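Glucoamylase (Thermoanaerobacterium thermosaccharolyticum, PDB 1LF6) hydrolyses terminal alpha-1,4-linked glucose units from the non-reducing ends of starch-like chains, probably releasing beta-D-glucose, as a family 15 glycosidase. Local coordinates at residues K115-I120 / H147-Y152; V128-L133 / A261-G266; K545-P550 / G607-A612; D579-P584 / E588-A593. One frame throughout, in Å; residues are numbered along the deposited sequence.

Contact 1: residues K115-I120 / H147-Y152; sequences KGRYRI and HDYKLY
Tyr149 is the first residue of 147-152 to reach Arg117 in the facing segment. Its CG is anti to its own carbonyl carbon (chi1 -62°), and this sends the ring across the gap with the phenol end leading. Tyr149 OH comes to 3.6 Å from Arg117 CB. It also lies 3.6 Å from Arg117 O, which sits oblique to the ring. Both are packing contacts. The hydroxyl is hydrogen-bonded to the backbone O of Glu143, while Phe85 and Ala141 touch the ring. With an alanine here, a gap would probably open beside Arg117 CB, and Glu143 O would lose its hydroxyl partner. The head of Arg117 turns to other partners: its NE forms a salt bridge with Asp113, and Phe85 gives it a cation-pi contact. Strand 118-126 belongs to one antiparallel sheet and strand 150-157 to another. Ile120 and Leu151 pack sheet on sheet in the super beta sandwich, while Arg117 and Tyr149 meet just before the two strands begin. Lys150 comes next and points to the other side of its strand, with NZ bonded to Asp81 O. Leu151 leaves the opposite side of the strand from Lys150. Its CG is anti to the backbone N (chi1 -178°), which takes the CD1 end to the facing sheet. Leu151 CD1 meets Ile120 CD1 at 4.0 Å, branch end against branch end and at a slant. Their CA atoms are 10.1 Å apart, so the methyl groups span the space between the sheets. Phe139 of strand 132-141 touches both, and Phe77 of strand 70-80 packs on Ile120.

Contact 2: residues V128-L133 / A261-G266; sequences VKRNSL and ALETLG
Arg130 and Ser132 both hold the first side-chain atom between backbone N and carbonyl carbon (chi1 53° for Arg130), which turns them to Glu263 and Thr264. Arg130 then bends at chi3, and its guanidinium swings over the helix. Arg130 NE makes a salt bridge to Glu263 OE2 at 2.8 Å. The bond is bent, with an N-H...O angle of 134°. It meets the anti side of the carboxylate, tilted out of the planes of both groups, which stand 74° apart. Glu263 CB lies over one face of the guanidinium, 3.2 Å from Arg130 NE. Arg130 NH2 has further salt bridges to Asp127 and Glu267, so three carboxylates share this cation. Two residues on, Ser132 OG donates to Thr264 OG1 at 2.6 Å. Thr264 OG1 is also hydrogen-bonded to Asp127. Arg130 CD passes 3.3 Å from Thr264 OG1, the two side chains running alongside in opposite senses. A leucine in place of Arg130 would probably leave the carboxylates of Glu263, Asp127 and Glu267 close together without their shared cation. Helix 254-266 passes across the start of strand 132-141, and its Ala261 and Thr264 touch strand 243-251. The arrangement is a helix packed against an antiparallel sheet of the beta sandwich.

Contact 3: residues K545-P550 / G607-A612; sequences KSADDP and GMYEIA
A type I beta turn from Ser546 to Asp549 brings the CA of Ala547 to 5.9 Å from that of Ala612, at the end of helix 600-612. Ala547 is the one residue of its segment that meets the helix, and it does so with both its methyl group and its carbonyl. The methyl lies against two helix residues about one turn apart. Ala547 CB lies 3.8 Å from Tyr609 CE2 and 3.9 Å from Ala612 CB. It also rests 3.6 Å from Ala612 O. Tyr609 has CG anti to its backbone N (chi1 160°), and this carries the ring off the helix toward the turn. Tyr609 OH then donates to Ala547 O at 2.8 Å. The C=O...O angle is 145°, and the donor is tilted 24° from the carbonyl plane. The acceptor sits at the ring edge, near its plane. This one bond fixes the phenol end and satisfies a carbonyl of the turn. The site belongs to the (alpha/alpha) barrel of the catalytic domain. The turn joins helix 538-541 to helix 550-562, and the contact ties that junction to helix 600-612, which packs on helix 653-668. Leu537, Val540, Ile552, Leu553 and Leu556 pack round Tyr609, so its aromatic body is apolar in setting and its polar tip meets backbone. Asp549 is the N-cap of helix 550-562: its OD2 accepts from Lys551 N. Carboxylate oxygen OE2 of Glu610 lies in the plane of the Tyr609 ring, at its edge.

Contact 4: residues D579-P584 / E588-A593; sequences DGYGEP and ELYHGA
Tyr590 presents one face of its ring to the edge of Tyr581, and the opposite face has the backbone N of Gly592 above its centre, 3.3 Å from the plane. The tyrosines form a T-shaped pair, with centroids 5.0 Å apart and planes at 71°. Tyr581 CD2 leads the approach, 3.7 Å from Tyr590 CZ. Tyr590 OH in turn lies in the plane of the Tyr581 ring, at its edge. A third group, Gly582 O, sits at the edge of Tyr590, 3.5 Å from its CD1. Tyr581 holds CG anti to the backbone N (chi1 -172°), which brings its edge to the Tyr590 face, and the two side chains cross at about a right angle. Their hydroxyls are bound beyond the pair: Tyr581 OH to Tyr337 and Tyr590 OH to Asn521. Further along, the Pro584 ring lies against the aliphatic part of Glu588, with Pro584 CG 3.3 Å from Glu588 CB. Glu583 CG packs 3.1 Å from Glu588 O, which is tight. A water lies between Glu588 O (2.9 Å) and Glu583 OE2 (3.2 Å) and can bond to either. Asp579 OD1 accepts from Tyr581 N in an Asx turn that shapes the start of this loop. The loop borders the probable active site. Trp325, which probably binds substrate, meets both tyrosine rings and gives its NE1 to Glu583 OE1. Glu583 OE2 also accepts from Asp647 N. With both oxygens engaged, Glu583 is probably a second-shell residue, holding the Trp325 indole in place beside the substrate.

Contacts 1 and 2 belong to the N-terminal beta sandwich, contacts 3 and 4 to the catalytic barrel. Contacts 1 and 3 are buried. Contacts 2 and 4 are only partly so. Strands 118-126 and 132-141 are neighbours in one sheet: contact 1 joins the first to the opposing sheet, and contact 2 joins the start of the second to a helix. The chemistry follows: mostly non-bonded packing between sheets and the loops leading into them, then charge and hydroxyl pairs nearer the surface. Contact 3 relies on methyl packing and one phenol bond. Contact 4 lies between its segments in sequence, about 18 Å away at the nearest atoms. It alone borders the probable substrate site, with aromatic and water-mediated contacts.

Contact 1: residues K115-I120 / H147-Y152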
# COMPACT_ATOMS: atom_id res chain seq x y z
N LYS A 115 9.10 -22.46 -20.85
CA LYS A 115 9.51 -23.49 -21.80
C LYS A 115 10.39 -24.54 -21.13
O LYS A 115 10.96 -25.41 -21.79
CB LYS A 115 10.23 -22.84 -22.98
CG LYS A 115 9.32 -21.91 -23.77
CD LYS A 115 10.07 -21.15 -24.85
CE LYS A 115 9.14 -20.22 -25.62
NZ LYS A 115 9.87 -19.42 -26.64
N GLY A 116 10.50 -24.43 -19.81
CA GLY A 116 11.29 -25.37 -19.03
C GLY A 116 12.75 -25.53 -19.39
O GLY A 116 13.29 -26.64 -19.34
N ARG A 117 13.40 -24.43 -19.74
CA ARG A 117 14.81 -24.48 -20.11
C ARG A 117 15.70 -24.04 -18.96
O ARG A 117 16.81 -24.54 -18.79
CB ARG A 117 15.06 -23.59 -21.34
CG ARG A 117 14.26 -24.02 -22.56
CD ARG A 117 14.31 -23.00 -23.68
NE ARG A 117 13.90 -21.67 -23.22
CZ ARG A 117 13.50 -20.69 -24.01
NH1 ARG A 117 13.43 -20.87 -25.33
NH2 ARG A 117 13.17 -19.51 -23.50
N TYR A 118 15.21 -23.10 -18.15
CA TYR A 118 15.98 -22.60 -17.02
C TYR A 118 15.13 -22.37 -15.78
O TYR A 118 13.91 -22.50 -15.80
CB TYR A 118 16.68 -21.29 -17.39
CG TYR A 118 15.72 -20.16 -17.67
CD1 TYR A 118 15.21 -19.95 -18.95
CD2 TYR A 118 15.29 -19.33 -16.64
CE1 TYR A 118 14.29 -18.93 -19.20
CE2 TYR A 118 14.36 -18.31 -16.87
CZ TYR A 118 13.87 -18.12 -18.15
OH TYR A 118 12.94 -17.13 -18.38
N ARG A 119 15.81 -22.01 -14.69
CA ARG A 119 15.16 -21.73 -13.42
C ARG A 119 16.05 -20.78 -12.65
O ARG A 119 17.26 -20.99 -12.53
CB ARG A 119 14.98 -23.02 -12.61
CG ARG A 119 14.30 -22.81 -11.26
CD ARG A 119 14.55 -23.99 -10.35
NE ARG A 119 13.94 -25.21 -10.87
CZ ARG A 119 14.36 -26.44 -10.56
NH1 ARG A 119 13.75 -27.49 -11.09
NH2 ARG A 119 15.39 -26.61 -9.75
N ILE A 120 15.47 -19.71 -12.13
CA ILE A 120 16.23 -18.73 -11.36
C ILE A 120 15.63 -18.64 -9.96
O ILE A 120 14.42 -18.45 -9.80
CB ILE A 120 16.19 -17.34 -12.02
CG1 ILE A 120 16.80 -17.41 -13.42
CG2 ILE A 120 16.97 -16.34 -11.17
CD1 ILE A 120 16.84 -16.08 -14.16
N HIS A 147 26.50 -23.89 -19.79
CA HIS A 147 27.37 -23.18 -20.72
C HIS A 147 26.66 -22.84 -22.02
O HIS A 147 27.20 -22.14 -22.87
CB HIS A 147 28.63 -24.00 -21.03
CG HIS A 147 29.50 -24.24 -19.84
ND1 HIS A 147 29.14 -25.08 -18.81
CD2 HIS A 147 30.72 -23.74 -19.51
CE1 HIS A 147 30.09 -25.08 -17.89
NE2 HIS A 147 31.06 -24.28 -18.29
N ASP A 148 25.43 -23.33 -22.16
CA ASP A 148 24.65 -23.06 -23.36
C ASP A 148 23.74 -21.85 -23.16
O ASP A 148 22.95 -21.50 -24.04
CB ASP A 148 23.79 -24.28 -23.72
CG ASP A 148 24.63 -25.51 -24.01
OD1 ASP A 148 25.52 -25.44 -24.88
OD2 ASP A 148 24.38 -26.56 -23.37
N TYR A 149 23.87 -21.20 -22.01
CA TYR A 149 23.04 -20.05 -21.70
C TYR A 149 23.83 -18.81 -21.30
O TYR A 149 24.98 -18.89 -20.86
CB TYR A 149 22.06 -20.41 -20.57
CG TYR A 149 21.09 -21.52 -20.93
CD1 TYR A 149 20.03 -21.28 -21.79
CD2 TYR A 149 21.26 -22.80 -20.41
CE1 TYR A 149 19.14 -22.31 -22.14
CE2 TYR A 149 20.38 -23.83 -20.75
CZ TYR A 149 19.33 -23.58 -21.61
OH TYR A 149 18.45 -24.58 -21.95
N LYS A 150 23.19 -17.65 -21.46
CA LYS A 150 23.79 -16.38 -21.10
C LYS A 150 22.80 -15.71 -20.15
O LYS A 150 21.59 -15.74 -20.39
CB LYS A 150 24.01 -15.49 -22.33
CG LYS A 150 25.19 -15.88 -23.21
CD LYS A 150 24.93 -17.16 -23.98
CE LYS A 150 26.07 -17.45 -24.96
NZ LYS A 150 25.92 -18.77 -25.62
N LEU A 151 23.30 -15.10 -19.08
CA LEU A 151 22.43 -14.45 -18.12
C LEU A 151 22.76 -12.97 -18.01
O LEU A 151 23.91 -12.60 -17.77
CB LEU A 151 22.56 -15.11 -16.75
CG LEU A 151 21.67 -14.56 -15.64
CD1 LEU A 151 20.21 -14.86 -15.94
CD2 LEU A 151 22.08 -15.19 -14.32
N TYR A 152 21.75 -12.12 -18.19
CA TYR A 152 21.95 -10.68 -18.11
C TYR A 152 21.03 -10.04 -17.08
O TYR A 152 19.89 -10.47 -16.90
CB TYR A 152 21.73 -10.03 -19.48
CG TYR A 152 22.50 -10.70 -20.61
CD1 TYR A 152 21.98 -11.81 -21.26
CD2 TYR A 152 23.75 -10.22 -21.01
CE1 TYR A 152 22.68 -12.44 -22.29
CE2 TYR A 152 24.47 -10.85 -22.03
CZ TYR A 152 23.92 -11.96 -22.66
OH TYR A 152 24.63 -12.59 -23.67

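Contact 2: residues V128-L133 / A261-G266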
# COMPACT_ATOMS: atom_id res chain seq x y z
N VAL A 128 20.30 -4.64 7.42
CA VAL A 128 19.78 -3.98 8.61
C VAL A 128 20.62 -2.80 9.10
O VAL A 128 20.12 -1.89 9.76
CB VAL A 128 19.62 -4.98 9.78
CG1 VAL A 128 18.63 -6.08 9.40
CG2 VAL A 128 20.98 -5.59 10.14
N LYS A 129 21.91 -2.81 8.76
CA LYS A 129 22.82 -1.74 9.20
C LYS A 129 23.02 -0.57 8.25
O LYS A 129 23.38 0.52 8.69
CB LYS A 129 24.19 -2.33 9.53
CG LYS A 129 24.28 -3.01 10.87
CD LYS A 129 25.72 -3.40 11.17
CE LYS A 129 25.90 -3.77 12.63
NZ LYS A 129 27.34 -3.98 12.95
N ARG A 130 22.79 -0.78 6.96
CA ARG A 130 22.99 0.29 6.00
C ARG A 130 22.00 0.26 4.84
O ARG A 130 21.26 -0.71 4.67
CB ARG A 130 24.43 0.22 5.47
CG ARG A 130 24.81 -1.15 4.93
CD ARG A 130 26.31 -1.24 4.68
NE ARG A 130 27.09 -1.24 5.92
CZ ARG A 130 27.27 -2.31 6.69
NH1 ARG A 130 28.00 -2.21 7.80
NH2 ARG A 130 26.76 -3.48 6.35
N ASN A 131 21.99 1.32 4.04
CA ASN A 131 21.06 1.45 2.92
C ASN A 131 21.41 0.65 1.67
O ASN A 131 21.84 1.20 0.66
CB ASN A 131 20.91 2.93 2.56
CG ASN A 131 20.48 3.78 3.74
OD1 ASN A 131 19.57 3.42 4.47
ND2 ASN A 131 21.15 4.91 3.94
N SER A 132 21.19 -0.66 1.73
CA SER A 132 21.47 -1.51 0.58
C SER A 132 20.47 -2.66 0.45
O SER A 132 20.05 -3.26 1.45
CB SER A 132 22.89 -2.09 0.66
OG SER A 132 22.96 -3.13 1.61
N LEU A 133 20.08 -2.94 -0.79
CA LEU A 133 19.15 -4.02 -1.09
C LEU A 133 19.99 -5.20 -1.57
O LEU A 133 20.89 -5.02 -2.40
CB LEU A 133 18.17 -3.61 -2.18
CG LEU A 133 17.19 -4.70 -2.63
CD1 LEU A 133 16.27 -5.07 -1.47
CD2 LEU A 133 16.37 -4.19 -3.82
N ALA A 261 27.92 -0.07 -0.55
CA ALA A 261 27.87 -1.32 -1.28
C ALA A 261 29.03 -2.21 -0.85
O ALA A 261 28.88 -3.42 -0.69
CB ALA A 261 27.94 -1.06 -2.78
N LEU A 262 30.20 -1.60 -0.67
CA LEU A 262 31.38 -2.35 -0.25
C LEU A 262 31.21 -2.92 1.15
O LEU A 262 31.64 -4.04 1.43
CB LEU A 262 32.62 -1.45 -0.29
CG LEU A 262 33.12 -1.02 -1.68
CD1 LEU A 262 34.28 -0.06 -1.53
CD2 LEU A 262 33.54 -2.25 -2.48
N GLU A 263 30.57 -2.16 2.04
CA GLU A 263 30.36 -2.65 3.39
C GLU A 263 29.40 -3.84 3.39
O GLU A 263 29.64 -4.84 4.06
CB GLU A 263 29.83 -1.53 4.28
CG GLU A 263 30.86 -0.46 4.59
CD GLU A 263 30.28 0.71 5.36
OE1 GLU A 263 31.06 1.55 5.84
OE2 GLU A 263 29.04 0.78 5.47
N THR A 264 28.32 -3.72 2.63
CA THR A 264 27.35 -4.81 2.56
C THR A 264 28.00 -6.06 1.97
O THR A 264 27.85 -7.16 2.52
CB THR A 264 26.12 -4.40 1.70
OG1 THR A 264 25.41 -3.35 2.36
CG2 THR A 264 25.20 -5.59 1.50
N LEU A 265 28.73 -5.90 0.87
CA LEU A 265 29.40 -7.02 0.23
C LEU A 265 30.43 -7.67 1.16
O LEU A 265 30.63 -8.89 1.13
CB LEU A 265 30.09 -6.56 -1.06
CG LEU A 265 29.19 -6.24 -2.26
CD1 LEU A 265 29.99 -5.53 -3.34
CD2 LEU A 265 28.58 -7.54 -2.79
N GLY A 266 31.08 -6.86 1.97
CA GLY A 266 32.08 -7.38 2.88
C GLY A 266 31.49 -8.18 4.03
O GLY A 266 32.20 -8.91 4.72

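Contact 3: residues K545-P550 / G607-A612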
# COMPACT_ATOMS: atom_id res chain seq x y z
N LYS A 545 -25.48 3.14 15.72
CA LYS A 545 -26.75 2.46 15.48
C LYS A 545 -26.60 1.00 15.91
O LYS A 545 -25.49 0.47 15.90
CB LYS A 545 -27.14 2.52 14.00
CG LYS A 545 -27.46 3.92 13.49
CD LYS A 545 -28.76 4.45 14.08
CE LYS A 545 -29.10 5.84 13.52
NZ LYS A 545 -30.41 6.35 14.04
N SER A 546 -27.70 0.36 16.30
CA SER A 546 -27.68 -1.04 16.73
C SER A 546 -27.64 -1.96 15.52
O SER A 546 -28.28 -1.69 14.52
CB SER A 546 -28.93 -1.36 17.55
OG SER A 546 -29.07 -0.46 18.63
N ALA A 547 -26.88 -3.05 15.63
CA ALA A 547 -26.77 -4.00 14.53
C ALA A 547 -28.12 -4.58 14.12
O ALA A 547 -28.29 -4.98 12.97
CB ALA A 547 -25.81 -5.13 14.92
N ASP A 548 -29.09 -4.61 15.04
CA ASP A 548 -30.41 -5.15 14.71
C ASP A 548 -31.46 -4.08 14.43
O ASP A 548 -32.66 -4.36 14.39
CB ASP A 548 -30.90 -6.07 15.82
CG ASP A 548 -31.09 -5.36 17.14
OD1 ASP A 548 -30.96 -4.11 17.17
OD2 ASP A 548 -31.39 -6.03 18.15
N ASP A 549 -31.02 -2.84 14.23
CA ASP A 549 -31.94 -1.75 13.92
C ASP A 549 -32.61 -2.10 12.59
O ASP A 549 -31.92 -2.36 11.60
CB ASP A 549 -31.16 -0.44 13.80
CG ASP A 549 -32.05 0.76 13.57
OD1 ASP A 549 -31.73 1.84 14.10
OD2 ASP A 549 -33.06 0.64 12.85
N PRO A 550 -33.95 -2.13 12.54
CA PRO A 550 -34.62 -2.47 11.28
C PRO A 550 -34.20 -1.63 10.07
O PRO A 550 -34.32 -2.08 8.93
CB PRO A 550 -36.11 -2.32 11.63
CG PRO A 550 -36.11 -1.34 12.78
CD PRO A 550 -34.92 -1.78 13.59
N GLY A 607 -17.95 -8.58 7.70
CA GLY A 607 -17.68 -9.57 8.73
C GLY A 607 -17.74 -8.92 10.09
O GLY A 607 -18.26 -9.51 11.04
N MET A 608 -17.21 -7.71 10.19
CA MET A 608 -17.23 -6.99 11.46
C MET A 608 -18.66 -6.68 11.85
O MET A 608 -19.02 -6.74 13.03
CB MET A 608 -16.40 -5.71 11.35
CG MET A 608 -14.90 -5.96 11.34
SD MET A 608 -14.31 -6.84 12.83
CE MET A 608 -14.35 -5.54 14.04
N TYR A 609 -19.50 -6.35 10.87
CA TYR A 609 -20.90 -6.08 11.19
C TYR A 609 -21.56 -7.36 11.69
O TYR A 609 -22.33 -7.33 12.65
CB TYR A 609 -21.67 -5.57 9.97
CG TYR A 609 -23.16 -5.75 10.14
CD1 TYR A 609 -23.81 -6.87 9.62
CD2 TYR A 609 -23.91 -4.86 10.91
CE1 TYR A 609 -25.16 -7.11 9.86
CE2 TYR A 609 -25.27 -5.09 11.16
CZ TYR A 609 -25.89 -6.22 10.64
OH TYR A 609 -27.22 -6.47 10.89
N GLU A 610 -21.26 -8.48 11.04
CA GLU A 610 -21.86 -9.75 11.44
C GLU A 610 -21.55 -10.06 12.90
O GLU A 610 -22.41 -10.57 13.62
CB GLU A 610 -21.38 -10.87 10.52
CG GLU A 610 -21.90 -10.75 9.08
CD GLU A 610 -23.42 -10.78 8.98
OE1 GLU A 610 -24.03 -11.64 9.64
OE2 GLU A 610 -24.01 -9.96 8.24
N ILE A 611 -20.33 -9.75 13.35
CA ILE A 611 -19.96 -9.99 14.73
C ILE A 611 -20.86 -9.13 15.62
O ILE A 611 -21.40 -9.61 16.63
CB ILE A 611 -18.48 -9.62 15.00
CG1 ILE A 611 -17.57 -10.59 14.24
CG2 ILE A 611 -18.19 -9.69 16.51
CD1 ILE A 611 -16.08 -10.32 14.42
N ALA A 612 -21.04 -7.87 15.25
CA ALA A 612 -21.90 -6.96 16.00
C ALA A 612 -23.31 -7.54 16.08
O ALA A 612 -24.01 -7.35 17.07
CB ALA A 612 -21.94 -5.60 15.31

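Contact 4: residues D579-P584 / E588-A593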
# COMPACT_ATOMS: atom_id res chain seq x y z
N ASP A 579 -20.07 2.35 -9.62
CA ASP A 579 -18.72 2.78 -9.28
C ASP A 579 -17.87 2.57 -10.54
O ASP A 579 -17.94 1.51 -11.17
CB ASP A 579 -18.18 1.94 -8.12
CG ASP A 579 -16.77 2.33 -7.70
OD1 ASP A 579 -16.22 3.32 -8.23
OD2 ASP A 579 -16.21 1.63 -6.83
N GLY A 580 -17.08 3.57 -10.91
CA GLY A 580 -16.26 3.43 -12.10
C GLY A 580 -14.77 3.35 -11.83
O GLY A 580 -13.98 3.24 -12.76
N TYR A 581 -14.38 3.38 -10.56
CA TYR A 581 -12.97 3.34 -10.19
C TYR A 581 -12.35 1.94 -10.30
O TYR A 581 -12.16 1.24 -9.30
CB TYR A 581 -12.79 3.87 -8.76
CG TYR A 581 -11.35 4.05 -8.33
CD1 TYR A 581 -10.82 3.33 -7.27
CD2 TYR A 581 -10.51 4.96 -8.99
CE1 TYR A 581 -9.49 3.50 -6.86
CE2 TYR A 581 -9.19 5.14 -8.59
CZ TYR A 581 -8.69 4.40 -7.53
OH TYR A 581 -7.38 4.58 -7.13
N GLY A 582 -12.02 1.54 -11.53
CA GLY A 582 -11.42 0.23 -11.75
C GLY A 582 -11.26 -0.13 -13.22
O GLY A 582 -11.69 0.62 -14.08
N GLU A 583 -10.65 -1.28 -13.51
CA GLU A 583 -10.45 -1.71 -14.89
C GLU A 583 -11.76 -1.79 -15.67
O GLU A 583 -12.71 -2.44 -15.22
CB GLU A 583 -9.74 -3.06 -14.95
CG GLU A 583 -8.25 -2.97 -14.67
CD GLU A 583 -7.86 -3.67 -13.39
OE1 GLU A 583 -7.70 -2.99 -12.35
OE2 GLU A 583 -7.69 -4.90 -13.42
N PRO A 584 -11.81 -1.15 -16.85
CA PRO A 584 -13.01 -1.15 -17.69
C PRO A 584 -13.35 -2.55 -18.20
O PRO A 584 -14.51 -2.93 -18.30
CB PRO A 584 -12.64 -0.19 -18.81
CG PRO A 584 -11.17 -0.42 -18.97
CD PRO A 584 -10.69 -0.48 -17.53
N GLU A 588 -8.05 -4.25 -20.14
CA GLU A 588 -7.69 -2.83 -20.10
C GLU A 588 -7.42 -2.32 -18.70
O GLU A 588 -8.10 -2.70 -17.74
CB GLU A 588 -8.81 -2.00 -20.74
CG GLU A 588 -9.09 -2.34 -22.18
CD GLU A 588 -10.28 -1.59 -22.72
OE1 GLU A 588 -10.22 -0.34 -22.77
OE2 GLU A 588 -11.28 -2.24 -23.08
N LEU A 589 -6.43 -1.44 -18.59
CA LEU A 589 -6.04 -0.86 -17.31
C LEU A 589 -6.84 0.41 -17.03
O LEU A 589 -7.34 1.06 -17.95
CB LEU A 589 -4.55 -0.54 -17.32
CG LEU A 589 -3.62 -1.72 -17.60
CD1 LEU A 589 -2.25 -1.22 -18.03
CD2 LEU A 589 -3.53 -2.61 -16.36
N TYR A 590 -6.96 0.76 -15.75
CA TYR A 590 -7.69 1.96 -15.35
C TYR A 590 -6.89 3.22 -15.66
O TYR A 590 -5.74 3.37 -15.23
CB TYR A 590 -8.00 1.92 -13.85
CG TYR A 590 -8.55 3.23 -13.32
CD1 TYR A 590 -9.88 3.58 -13.52
CD2 TYR A 590 -7.72 4.13 -12.65
CE1 TYR A 590 -10.37 4.81 -13.09
CE2 TYR A 590 -8.20 5.36 -12.21
CZ TYR A 590 -9.53 5.70 -12.44
OH TYR A 590 -10.00 6.93 -12.03
N HIS A 591 -7.50 4.14 -16.41
CA HIS A 591 -6.84 5.40 -16.76
C HIS A 591 -7.74 6.60 -16.47
O HIS A 591 -7.50 7.69 -16.99
CB HIS A 591 -6.44 5.39 -18.24
CG HIS A 591 -5.29 4.49 -18.56
ND1 HIS A 591 -5.41 3.12 -18.63
CD2 HIS A 591 -3.99 4.76 -18.81
CE1 HIS A 591 -4.24 2.59 -18.91
NE2 HIS A 591 -3.36 3.56 -19.03
N GLY A 592 -8.76 6.40 -15.65
CA GLY A 592 -9.65 7.50 -15.30
C GLY A 592 -11.13 7.18 -15.39
O GLY A 592 -11.94 7.76 -14.67
N ALA A 593 -11.49 6.26 -16.28
CA ALA A 593 -12.89 5.86 -16.47
C ALA A 593 -12.99 4.38 -16.83
O ALA A 593 -12.60 3.97 -17.92
CB ALA A 593 -13.53 6.71 -17.55
O HOH W 1 -7.29 -5.24 -16.53